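Local coordinates for bifunctional enzyme IspD/IspF (Campylobacter jejuni, PDB 1W55), which makes 4-diphosphocytidyl-2-C-methyl-D-erythritol from CTP and methylerythritol 4-phosphate, and cyclises its 2-phosphate to methylerythritol 2,4-cyclodiphosphate with release of CMP, two steps of isoprenoid precursor synthesis, at residues A[324-329]-A[334-339]; A[256-261]-A[287-292]. All coordinates share one frame; numbering follows the deposited sequence.

Interaction 1. Residues A[324-329]-A[334-339]; sequences NIAHTL and FRINVK
Ile325 and Ile336 meet branch against branch and form the tight part of this contact. Ile336 CG2 sits against both methyls of Ile325. It lies 3.8 Å from Ile325 CD1 and the same distance from Ile325 CG2. The longer arm of Ile336 adds to this, with Ile336 CD1 3.9 Å from Ile325 CG2. The two side chains slant across each other. In Ile325, CG2 is anti to the backbone N while CG1 stands beside it (chi1 -67°), which spreads the two branches along the strand. The longer branch can then reach the next inward residue, and Ile325 CD1 comes 4.2 Å from Val338 CG2.

The packing is looser at Ala326, whose CB only grazes Ile336 CG1 at 4.2 Å. No hydrogen bond crosses the contact. Further round the helix, His327 is exposed to solvent and Asn324 partly so, and neither touches the strand. Thr328 is buried but takes no part in the contact. Its OG1 bonds back to Asn324 O at 3.0 Å, with the donor tilted 34° from the carbonyl plane. Thr328 N reaches the same oxygen from the opposite face, so two bonds hold it.

Asn337 points away from the helix, between the inward Ile336 and Val338. On that far side a second subunit approaches: Asn337 OD1 accepts from Gly264 N of that subunit, and Arg335 forms a salt bridge with its Glu209. Ile325 and Ile336 also rest on Ile303 of the neighbouring strand. Helix 318-329 thus packs on one face of the sheet, and the second subunit lies against the other side. The arrangement is that of a beta-alpha-beta unit, strand 298-308, helix 318-329 and strand 336-341, with its two strands parallel and adjacent in the IspF domain.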
ATOM      1  N   ASN A 324     -20.366  20.462 -33.322  1.00 37.18           N
ATOM      2  CA  ASN A 324     -20.044  19.649 -34.502  1.00 37.53           C
ATOM      3  C   ASN A 324     -18.640  19.003 -34.453  1.00 37.52           C
ATOM      4  O   ASN A 324     -18.476  17.840 -34.839  1.00 38.90           O
ATOM      5  CB  ASN A 324     -20.222  20.469 -35.785  1.00 36.90           C
ATOM      6  CG  ASN A 324     -20.477  19.591 -37.018  1.00 42.85           C
ATOM      7  OD1 ASN A 324     -21.197  18.585 -36.955  1.00 47.01           O
ATOM      8  ND2 ASN A 324     -19.877  19.965 -38.138  1.00 45.76           N
ATOM      9  N   ILE A 325     -17.640  19.749 -33.974  1.00 37.04           N
ATOM     10  CA  ILE A 325     -16.311  19.182 -33.702  1.00 37.63           C
ATOM     11  C   ILE A 325     -16.394  18.050 -32.687  1.00 37.46           C
ATOM     12  O   ILE A 325     -15.755  17.019 -32.863  1.00 38.69           O
ATOM     13  CB  ILE A 325     -15.293  20.261 -33.195  1.00 37.96           C
ATOM     14  CG1 ILE A 325     -14.958  21.275 -34.292  1.00 36.05           C
ATOM     15  CG2 ILE A 325     -13.995  19.590 -32.675  1.00 36.22           C
ATOM     16  CD1 ILE A 325     -14.345  22.606 -33.751  1.00 26.60           C
ATOM     17  N   ALA A 326     -17.167  18.248 -31.617  1.00 37.92           N
ATOM     18  CA  ALA A 326     -17.333  17.212 -30.589  1.00 38.36           C
ATOM     19  C   ALA A 326     -17.923  15.926 -31.168  1.00 39.33           C
ATOM     20  O   ALA A 326     -17.466  14.834 -30.841  1.00 40.23           O
ATOM     21  CB  ALA A 326     -18.209  17.724 -29.412  1.00 36.14           C
ATOM     22  N   HIS A 327     -18.954  16.072 -32.002  1.00 40.02           N
ATOM     23  CA  HIS A 327     -19.672  14.938 -32.591  1.00 41.21           C
ATOM     24  C   HIS A 327     -18.779  14.173 -33.573  1.00 38.91           C
ATOM     25  O   HIS A 327     -18.697  12.953 -33.511  1.00 37.21           O
ATOM     26  CB  HIS A 327     -20.971  15.415 -33.271  1.00 41.61           C
ATOM     27  CG  HIS A 327     -21.673  14.350 -34.059  1.00 54.25           C
ATOM     28  ND1 HIS A 327     -21.551  14.234 -35.429  1.00 60.05           N
ATOM     29  CD2 HIS A 327     -22.501  13.347 -33.669  1.00 60.54           C
ATOM     30  CE1 HIS A 327     -22.274  13.208 -35.848  1.00 63.46           C
ATOM     31  NE2 HIS A 327     -22.859  12.653 -34.801  1.00 61.14           N
ATOM     32  N   THR A 328     -18.109  14.911 -34.457  1.00 38.21           N
ATOM     33  CA  THR A 328     -17.124  14.361 -35.391  1.00 36.67           C
ATOM     34  C   THR A 328     -16.023  13.553 -34.682  1.00 36.91           C
ATOM     35  O   THR A 328     -15.624  12.484 -35.154  1.00 37.06           O
ATOM     36  CB  THR A 328     -16.468  15.530 -36.177  1.00 37.39           C
ATOM     37  OG1 THR A 328     -17.432  16.142 -37.039  1.00 36.34           O
ATOM     38  CG2 THR A 328     -15.345  15.038 -37.127  1.00 32.13           C
ATOM     39  N   LEU A 329     -15.517  14.074 -33.566  1.00 35.95           N
ATOM     40  CA  LEU A 329     -14.371  13.444 -32.910  1.00 37.04           C
ATOM     41  C   LEU A 329     -14.787  12.554 -31.753  1.00 37.94           C
ATOM     42  O   LEU A 329     -13.936  11.957 -31.104  1.00 39.35           O
ATOM     43  CB  LEU A 329     -13.344  14.499 -32.453  1.00 35.39           C
ATOM     44  CG  LEU A 329     -12.734  15.372 -33.558  1.00 35.26           C
ATOM     45  CD1 LEU A 329     -11.867  16.474 -32.959  1.00 30.49           C
ATOM     46  CD2 LEU A 329     -11.929  14.516 -34.566  1.00 31.12           C
ATOM     47  N   PHE A 334     -17.597  20.019 -23.761  1.00 33.19           N
ATOM     48  CA  PHE A 334     -16.864  20.984 -22.942  1.00 33.85           C
ATOM     49  C   PHE A 334     -15.366  21.081 -23.271  1.00 32.76           C
ATOM     50  O   PHE A 334     -14.721  22.056 -22.902  1.00 32.10           O
ATOM     51  CB  PHE A 334     -17.063  20.714 -21.446  1.00 33.33           C
ATOM     52  CG  PHE A 334     -16.248  19.560 -20.908  1.00 36.14           C
ATOM     53  CD1 PHE A 334     -14.990  19.779 -20.345  1.00 38.74           C
ATOM     54  CD2 PHE A 334     -16.759  18.264 -20.914  1.00 34.09           C
ATOM     55  CE1 PHE A 334     -14.239  18.713 -19.823  1.00 36.73           C
ATOM     56  CE2 PHE A 334     -16.028  17.202 -20.397  1.00 34.61           C
ATOM     57  CZ  PHE A 334     -14.761  17.423 -19.853  1.00 37.72           C
ATOM     58  N   ARG A 335     -14.837  20.067 -23.949  1.00 31.52           N
ATOM     59  CA  ARG A 335     -13.420  20.005 -24.308  1.00 32.80           C
ATOM     60  C   ARG A 335     -13.048  20.825 -25.550  1.00 32.20           C
ATOM     61  O   ARG A 335     -11.888  20.822 -25.943  1.00 33.30           O
ATOM     62  CB  ARG A 335     -13.001  18.550 -24.542  1.00 31.27           C
ATOM     63  CG  ARG A 335     -13.049  17.704 -23.305  1.00 32.26           C
ATOM     64  CD  ARG A 335     -12.808  16.236 -23.558  1.00 33.70           C
ATOM     65  NE  ARG A 335     -12.882  15.510 -22.292  1.00 36.98           N
ATOM     66  CZ  ARG A 335     -11.958  15.554 -21.330  1.00 41.95           C
ATOM     67  NH1 ARG A 335     -10.832  16.271 -21.478  1.00 28.49           N
ATOM     68  NH2 ARG A 335     -12.153  14.859 -20.215  1.00 38.05           N
ATOM     69  N   ILE A 336     -14.031  21.494 -26.165  1.00 31.55           N
ATOM     70  CA  ILE A 336     -13.837  22.240 -27.418  1.00 31.41           C
ATOM     71  C   ILE A 336     -14.176  23.705 -27.204  1.00 32.02           C
ATOM     72  O   ILE A 336     -15.237  24.026 -26.651  1.00 32.71           O
ATOM     73  CB  ILE A 336     -14.776  21.716 -28.569  1.00 31.40           C
ATOM     74  CG1 ILE A 336     -14.955  20.186 -28.550  1.00 32.91           C
ATOM     75  CG2 ILE A 336     -14.321  22.259 -29.923  1.00 27.72           C
ATOM     76  CD1 ILE A 336     -13.713  19.386 -28.767  1.00 36.87           C
ATOM     77  N   ASN A 337     -13.312  24.589 -27.692  1.00 30.93           N
ATOM     78  CA  ASN A 337     -13.556  26.024 -27.604  1.00 31.02           C
ATOM     79  C   ASN A 337     -13.139  26.748 -28.881  1.00 30.91           C
ATOM     80  O   ASN A 337     -12.029  26.554 -29.384  1.00 32.20           O
ATOM     81  CB  ASN A 337     -12.830  26.623 -26.401  1.00 29.60           C
ATOM     82  CG  ASN A 337     -13.347  28.011 -26.039  1.00 34.72           C
ATOM     83  OD1 ASN A 337     -14.411  28.154 -25.425  1.00 34.32           O
ATOM     84  ND2 ASN A 337     -12.592  29.038 -26.410  1.00 29.93           N
ATOM     85  N   VAL A 338     -14.024  27.594 -29.396  1.00 30.32           N
ATOM     86  CA  VAL A 338     -13.735  28.352 -30.608  1.00 29.65           C
ATOM     87  C   VAL A 338     -13.848  29.835 -30.316  1.00 31.18           C
ATOM     88  O   VAL A 338     -14.885  30.294 -29.827  1.00 33.70           O
ATOM     89  CB  VAL A 338     -14.681  27.950 -31.773  1.00 30.42           C
ATOM     90  CG1 VAL A 338     -14.419  28.808 -33.019  1.00 29.22           C
ATOM     91  CG2 VAL A 338     -14.519  26.461 -32.107  1.00 25.11           C
ATOM     92  N   LYS A 339     -12.784  30.576 -30.613  1.00 30.43           N
ATOM     93  CA  LYS A 339     -12.734  32.016 -30.385  1.00 29.47           C
ATOM     94  C   LYS A 339     -12.544  32.724 -31.712  1.00 30.06           C
ATOM     95  O   LYS A 339     -12.228  32.088 -32.715  1.00 29.14           O
ATOM     96  CB  LYS A 339     -11.571  32.375 -29.439  1.00 29.55           C
ATOM     97  CG  LYS A 339     -11.483  31.493 -28.189  1.00 28.44           C
ATOM     98  CD  LYS A 339     -10.432  32.007 -27.201  1.00 30.91           C
ATOM     99  CE  LYS A 339      -9.010  31.900 -27.756  1.00 30.58           C
ATOM    100  NZ  LYS A 339      -8.703  30.555 -28.349  1.00 28.58           N
TER

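Interaction 2. Residues A[256-261]-A[287-292]; sequences AILGAA and KQAYDK
The ring of Tyr290 is the flat group of this contact, and Ile257 reaches it obliquely, neither squarely over a face nor in line with an edge. Ile257 CG2 comes 4.0 Å from Tyr290 CD1. The two side chains cross at about a right angle. Tyr290 CG is anti to the backbone N (chi1 -172°), which sends the ring out from its helix, toward strand 298-308, and lays CD1 beside the methyl. The phenol oxygen is bound elsewhere: Tyr290 OH is hydrogen-bonded to Leu300 N of strand 298-308. This second hold tethers the far end of the ring.

The other half of the contact is Leu258 on Ala289. Leu258 CD2 lies 3.9 Å from Ala289 CB and 4.1 Å from Ala289 O. The CB of Leu258 does not face the partner helix directly, and the branched end does the touching. The small Ala289 lets the two backbones come near, with Leu258 CA and Ala289 CA 6.8 Å apart. All four touching residues are buried, and no hydrogen bond joins the two segments.

Ile257 also packs on Leu286 and Val293 of the partner helix. Leu258 and Lys292 both touch Leu263 in the loop after helix 248-260. The sheet lies on one side of the pair: Ile257 meets Val361 of strand 354-365 and Leu300 of strand 298-308, so helices 248-260 and 282-295 pack side by side upon it.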
ATOM      1  N   ALA A 256      -3.106  20.487 -36.057  1.00 27.45           N
ATOM      2  CA  ALA A 256      -2.760  20.481 -34.634  1.00 27.02           C
ATOM      3  C   ALA A 256      -2.770  19.075 -34.056  1.00 26.66           C
ATOM      4  O   ALA A 256      -1.867  18.699 -33.309  1.00 26.35           O
ATOM      5  CB  ALA A 256      -3.677  21.419 -33.829  1.00 25.45           C
ATOM      6  N   ILE A 257      -3.784  18.297 -34.426  1.00 27.14           N
ATOM      7  CA  ILE A 257      -3.947  16.920 -33.955  1.00 27.07           C
ATOM      8  C   ILE A 257      -2.852  15.990 -34.476  1.00 27.98           C
ATOM      9  O   ILE A 257      -2.291  15.195 -33.720  1.00 28.51           O
ATOM     10  CB  ILE A 257      -5.364  16.388 -34.341  1.00 29.05           C
ATOM     11  CG1 ILE A 257      -6.436  17.104 -33.503  1.00 29.87           C
ATOM     12  CG2 ILE A 257      -5.452  14.872 -34.108  1.00 30.50           C
ATOM     13  CD1 ILE A 257      -7.867  16.972 -34.023  1.00 27.94           C
ATOM     14  N   LEU A 258      -2.536  16.096 -35.764  1.00 28.22           N
ATOM     15  CA  LEU A 258      -1.439  15.333 -36.342  1.00 30.09           C
ATOM     16  C   LEU A 258      -0.105  15.767 -35.746  1.00 29.81           C
ATOM     17  O   LEU A 258       0.773  14.927 -35.498  1.00 30.38           O
ATOM     18  CB  LEU A 258      -1.391  15.514 -37.860  1.00 31.33           C
ATOM     19  CG  LEU A 258      -2.563  14.958 -38.672  1.00 35.70           C
ATOM     20  CD1 LEU A 258      -2.490  15.493 -40.098  1.00 35.22           C
ATOM     21  CD2 LEU A 258      -2.611  13.423 -38.656  1.00 34.63           C
ATOM     22  N   GLY A 259       0.042  17.074 -35.515  1.00 28.71           N
ATOM     23  CA  GLY A 259       1.286  17.629 -35.007  1.00 28.15           C
ATOM     24  C   GLY A 259       1.606  17.143 -33.613  1.00 29.74           C
ATOM     25  O   GLY A 259       2.742  16.769 -33.337  1.00 31.75           O
ATOM     26  N   ALA A 260       0.592  17.118 -32.740  1.00 30.83           N
ATOM     27  CA  ALA A 260       0.770  16.655 -31.367  1.00 30.82           C
ATOM     28  C   ALA A 260       1.158  15.174 -31.323  1.00 31.31           C
ATOM     29  O   ALA A 260       1.868  14.742 -30.420  1.00 31.46           O
ATOM     30  CB  ALA A 260      -0.499  16.923 -30.536  1.00 29.62           C
ATOM     31  N   ALA A 261       0.707  14.418 -32.323  1.00 31.76           N
ATOM     32  CA  ALA A 261       0.969  12.982 -32.419  1.00 31.87           C
ATOM     33  C   ALA A 261       2.235  12.659 -33.195  1.00 32.58           C
ATOM     34  O   ALA A 261       2.585  11.497 -33.341  1.00 33.72           O
ATOM     35  CB  ALA A 261      -0.239  12.267 -33.061  1.00 30.82           C
ATOM     36  N   LYS A 287     -11.850  13.702 -38.968  1.00 36.66           N
ATOM     37  CA  LYS A 287     -12.162  12.480 -38.229  1.00 37.61           C
ATOM     38  C   LYS A 287     -11.155  11.356 -38.531  1.00 37.32           C
ATOM     39  O   LYS A 287     -10.706  10.649 -37.628  1.00 38.01           O
ATOM     40  CB  LYS A 287     -13.581  12.013 -38.543  1.00 38.40           C
ATOM     41  CG  LYS A 287     -13.960  10.690 -37.885  1.00 43.24           C
ATOM     42  CD  LYS A 287     -15.201  10.074 -38.518  1.00 54.76           C
ATOM     43  CE  LYS A 287     -16.496  10.667 -37.945  1.00 60.54           C
ATOM     44  NZ  LYS A 287     -16.875  10.095 -36.613  1.00 60.99           N
ATOM     45  N   GLN A 288     -10.799  11.211 -39.800  1.00 36.98           N
ATOM     46  CA  GLN A 288      -9.862  10.171 -40.219  1.00 38.26           C
ATOM     47  C   GLN A 288      -8.443  10.433 -39.722  1.00 37.00           C
ATOM     48  O   GLN A 288      -7.705   9.493 -39.423  1.00 37.04           O
ATOM     49  CB  GLN A 288      -9.878  10.016 -41.743  1.00 37.65           C
ATOM     50  CG  GLN A 288     -11.096   9.265 -42.269  1.00 44.54           C
ATOM     51  CD  GLN A 288     -11.088   9.134 -43.783  1.00 51.22           C
ATOM     52  OE1 GLN A 288     -10.070   8.779 -44.376  1.00 57.50           O
ATOM     53  NE2 GLN A 288     -12.216   9.432 -44.408  1.00 53.56           N
ATOM     54  N   ALA A 289      -8.058  11.708 -39.653  1.00 35.83           N
ATOM     55  CA  ALA A 289      -6.757  12.081 -39.099  1.00 34.28           C
ATOM     56  C   ALA A 289      -6.675  11.726 -37.597  1.00 33.49           C
ATOM     57  O   ALA A 289      -5.669  11.201 -37.132  1.00 34.40           O
ATOM     58  CB  ALA A 289      -6.497  13.558 -39.316  1.00 33.41           C
ATOM     59  N   TYR A 290      -7.738  12.022 -36.851  1.00 33.60           N
ATOM     60  CA  TYR A 290      -7.824  11.635 -35.446  1.00 34.55           C
ATOM     61  C   TYR A 290      -7.813  10.109 -35.259  1.00 36.17           C
ATOM     62  O   TYR A 290      -7.223   9.607 -34.294  1.00 37.38           O
ATOM     63  CB  TYR A 290      -9.052  12.258 -34.771  1.00 33.56           C
ATOM     64  CG  TYR A 290      -9.082  12.059 -33.266  1.00 33.88           C
ATOM     65  CD1 TYR A 290      -7.919  12.208 -32.495  1.00 28.84           C
ATOM     66  CD2 TYR A 290     -10.265  11.704 -32.617  1.00 31.20           C
ATOM     67  CE1 TYR A 290      -7.938  12.001 -31.122  1.00 28.71           C
ATOM     68  CE2 TYR A 290     -10.299  11.511 -31.233  1.00 30.37           C
ATOM     69  CZ  TYR A 290      -9.128  11.662 -30.497  1.00 32.24           C
ATOM     70  OH  TYR A 290      -9.143  11.471 -29.138  1.00 31.61           O
ATOM     71  N   ASP A 291      -8.451   9.377 -36.177  1.00 35.87           N
ATOM     72  CA  ASP A 291      -8.362   7.912 -36.176  1.00 36.71           C
ATOM     73  C   ASP A 291      -6.909   7.445 -36.238  1.00 35.90           C
ATOM     74  O   ASP A 291      -6.532   6.512 -35.531  1.00 37.20           O
ATOM     75  CB  ASP A 291      -9.126   7.293 -37.354  1.00 36.33           C
ATOM     76  CG  ASP A 291     -10.635   7.253 -37.137  1.00 44.02           C
ATOM     77  OD1 ASP A 291     -11.094   7.391 -35.974  1.00 45.71           O
ATOM     78  OD2 ASP A 291     -11.437   7.083 -38.096  1.00 47.48           O
ATOM     79  N   LYS A 292      -6.103   8.072 -37.093  1.00 35.44           N
ATOM     80  CA  LYS A 292      -4.674   7.743 -37.175  1.00 37.96           C
ATOM     81  C   LYS A 292      -3.958   7.937 -35.838  1.00 36.13           C
ATOM     82  O   LYS A 292      -3.115   7.132 -35.454  1.00 37.30           O
ATOM     83  CB  LYS A 292      -3.967   8.571 -38.254  1.00 38.79           C
ATOM     84  CG  LYS A 292      -4.396   8.253 -39.670  1.00 45.58           C
ATOM     85  CD  LYS A 292      -3.956   6.852 -40.102  1.00 57.61           C
ATOM     86  CE  LYS A 292      -4.828   6.348 -41.258  1.00 64.87           C
ATOM     87  NZ  LYS A 292      -4.123   5.397 -42.168  1.00 66.27           N
TER

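How the interactions relate
Interactions 1 and 2 belong to the same IspF domain, with centres about 14 Å apart. Leu329 bridges them: its CD2 packs 3.7 Å from Tyr290 CB, and its CD1 lies 4.2 Å from Ile257 CD1. A probable hydrogen bond of 3.1 Å from Lys287 NZ to Thr328 O adds a polar tie. Helix 282-295 therefore lies between helices 248-260 and 318-329. Neither contact supplies a residue of the nucleotide sites, but each borders one. Side chain to side chain, Val338 is about 5 Å from Leu314 and Ala289 about 4 Å from Tyr270; Leu314 and Tyr270 probably bind substrate. The side chains of Val338 and Leu258 are each about 8 Å from a bound cytidine monophosphate.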